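Local atomic coordinates of AxyAgu115A (Amphibacillus xylanus NBRC 15112, PDB entry 6NPS), a protein that probably hydrolyses glycosidic bonds as a family GH115 alpha-glucuronidase, consistent with release of glucuronic acid side groups from arabinoglucuronoxylan. Residues A[814-820]-A[830-834]. The protein carries 3 engineered substitutions. Numbering follows the deposited sequence.
Sequences LNRFEVL and IKAFP
An antiparallel beta hairpin of the C-terminal domain, strands 814-821 and 828-833, pairs R816 with F833 and E818 with K831 in two successive hydrogen-bonded pairs, and its two faces illustrate how such a ladder sorts side chains. The amide of F833 reaches R816 O at 2.8 Å and that of E818 reaches K831 O at 2.9 Å, both nearly straight. On one face the R816 chain, with CG set between its backbone N and carbonyl carbon (chi1 71°) and a bend at chi2, lays its guanidinium over the CB of F833, 3.7 Å from CZ, with the ring turned 39° from its plane. NE and NH2 grip E818 OE2 side-on in a salt bridge (NE to OE2 2.8 Å), while NH1 bonds to L814 O. E818 CG lies 3.5 Å from CD2 of the F833 ring. A leucine replacing R816 would probably leave the E818 carboxylate without its mate and free to turn. On the other face F817 CD1 meets I830 CD1 at 3.8 Å. N815 OD1 comes to 3.1 Å from CD of P834, which follows a cis peptide; the amide is held from outside, ND2 by T807 OG1 and OD1 by N809. F833 and L820 pack on W432 of helix 428-440, where K831 also salt-bridges E433; F817 and I830 rest on V848 of strand 847-854.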
loop_
_atom_site.group_PDB
_atom_site.type_symbol
_atom_site.label_atom_id
_atom_site.label_comp_id
_atom_site.label_asym_id
_atom_site.label_seq_id
_atom_site.Cartn_x
_atom_site.Cartn_y
_atom_site.Cartn_z
ATOM N N LEU A 814 32.833 -35.638 23.711
ATOM C CA LEU A 814 32.850 -34.218 24.016
ATOM C C LEU A 814 31.474 -33.616 23.785
ATOM O O LEU A 814 30.730 -34.055 22.908
ATOM C CB LEU A 814 33.884 -33.453 23.163
ATOM C CG LEU A 814 35.339 -33.922 23.308
ATOM C CD1 LEU A 814 36.188 -33.344 22.178
ATOM C CD2 LEU A 814 35.915 -33.550 24.680
ATOM N N ASN A 815 31.150 -32.600 24.582
ATOM C CA ASN A 815 29.994 -31.744 24.339
ATOM C C ASN A 815 30.502 -30.444 23.733
ATOM O O ASN A 815 31.307 -29.737 24.349
ATOM C CB ASN A 815 29.196 -31.477 25.618
ATOM C CG ASN A 815 28.994 -32.734 26.460
ATOM O OD1 ASN A 815 28.386 -33.709 26.023
ATOM N ND2 ASN A 815 29.541 -32.718 27.672
ATOM N N ARG A 816 30.012 -30.109 22.548
ATOM C CA ARG A 816 30.614 -29.011 21.808
ATOM C C ARG A 816 29.603 -28.429 20.841
ATOM O O ARG A 816 28.707 -29.131 20.369
ATOM C CB ARG A 816 31.848 -29.490 21.032
ATOM C CG ARG A 816 31.511 -30.385 19.831
ATOM C CD ARG A 816 31.063 -31.823 20.252
ATOM N NE ARG A 816 30.738 -32.629 19.076
ATOM C CZ ARG A 816 30.146 -33.815 19.103
ATOM N NH1 ARG A 816 29.776 -34.353 20.253
ATOM N NH2 ARG A 816 29.901 -34.454 17.960
ATOM N N PHE A 817 29.771 -27.148 20.526
ATOM C CA PHE A 817 29.085 -26.595 19.371
ATOM C C PHE A 817 29.688 -27.110 18.072
ATOM O O PHE A 817 30.901 -27.202 17.922
ATOM C CB PHE A 817 29.128 -25.068 19.394
ATOM C CG PHE A 817 28.076 -24.457 20.276
ATOM C CD1 PHE A 817 26.808 -24.263 19.814
ATOM C CD2 PHE A 817 28.394 -24.101 21.600
ATOM C CE1 PHE A 817 25.805 -23.724 20.640
ATOM C CE2 PHE A 817 27.453 -23.548 22.402
ATOM C CZ PHE A 817 26.140 -23.353 21.930
ATOM N N GLU A 818 28.830 -27.462 17.137
ATOM C CA GLU A 818 29.240 -27.875 15.806
ATOM C C GLU A 818 28.665 -26.914 14.773
ATOM O O GLU A 818 27.526 -26.441 14.928
ATOM C CB GLU A 818 28.735 -29.291 15.495
ATOM C CG GLU A 818 29.326 -30.379 16.360
ATOM C CD GLU A 818 30.603 -30.958 15.774
ATOM O OE1 GLU A 818 31.087 -30.425 14.750
ATOM O OE2 GLU A 818 31.128 -31.936 16.348
ATOM N N VAL A 819 29.399 -26.686 13.684
ATOM C CA VAL A 819 28.874 -25.890 12.574
ATOM C C VAL A 819 28.144 -26.834 11.636
ATOM O O VAL A 819 28.727 -27.820 11.171
ATOM C CB VAL A 819 29.985 -25.146 11.818
ATOM C CG1 VAL A 819 29.384 -24.327 10.616
ATOM C CG2 VAL A 819 30.804 -24.231 12.775
ATOM N N LEU A 820 26.869 -26.533 11.369
ATOM C CA LEU A 820 26.062 -27.238 10.381
ATOM C C LEU A 820 26.191 -26.467 9.070
ATOM O O LEU A 820 25.579 -25.412 8.908
ATOM C CB LEU A 820 24.609 -27.327 10.841
ATOM C CG LEU A 820 24.369 -28.124 12.135
ATOM C CD1 LEU A 820 22.880 -28.065 12.611
ATOM C CD2 LEU A 820 24.740 -29.549 11.883
ATOM N N ILE A 830 25.001 -22.931 14.203
ATOM C CA ILE A 830 25.755 -23.716 15.174
ATOM C C ILE A 830 24.748 -24.348 16.117
ATOM O O ILE A 830 23.687 -23.777 16.384
ATOM C CB ILE A 830 26.801 -22.882 15.946
ATOM C CG1 ILE A 830 26.125 -21.777 16.776
ATOM C CG2 ILE A 830 27.858 -22.280 14.997
ATOM C CD1 ILE A 830 27.105 -21.075 17.707
ATOM N N LYS A 831 25.066 -25.545 16.589
ATOM C CA LYS A 831 24.173 -26.307 17.449
ATOM C C LYS A 831 25.036 -27.173 18.359
ATOM O O LYS A 831 26.073 -27.672 17.931
ATOM C CB LYS A 831 23.195 -27.151 16.610
ATOM C CG LYS A 831 22.226 -27.952 17.457
ATOM C CD LYS A 831 21.326 -28.842 16.603
ATOM C CE LYS A 831 20.382 -29.624 17.484
ATOM N NZ LYS A 831 19.466 -30.513 16.715
ATOM N N ALA A 832 24.619 -27.340 19.606
ATOM C CA ALA A 832 25.394 -28.155 20.532
ATOM C C ALA A 832 25.132 -29.641 20.319
ATOM O O ALA A 832 23.994 -30.059 20.121
ATOM C CB ALA A 832 25.081 -27.788 21.983
ATOM N N PHE A 833 26.197 -30.445 20.372
ATOM C CA PHE A 833 26.076 -31.907 20.336
ATOM C C PHE A 833 26.802 -32.495 21.540
ATOM O O PHE A 833 27.899 -32.027 21.881
ATOM C CB PHE A 833 26.686 -32.507 19.051
ATOM C CG PHE A 833 25.889 -32.230 17.824
ATOM C CD1 PHE A 833 25.041 -33.202 17.283
ATOM C CD2 PHE A 833 25.975 -30.993 17.194
ATOM C CE1 PHE A 833 24.279 -32.924 16.143
ATOM C CE2 PHE A 833 25.228 -30.720 16.064
ATOM C CZ PHE A 833 24.383 -31.675 15.535
ATOM N N PRO A 834 26.270 -33.561 22.164
ATOM C CA PRO A 834 25.031 -34.302 21.851
ATOM C C PRO A 834 23.762 -33.439 22.007
ATOM O O PRO A 834 23.759 -32.504 22.802
ATOM C CB PRO A 834 25.031 -35.456 22.891
ATOM C CG PRO A 834 26.439 -35.609 23.276
ATOM C CD PRO A 834 27.043 -34.218 23.241
#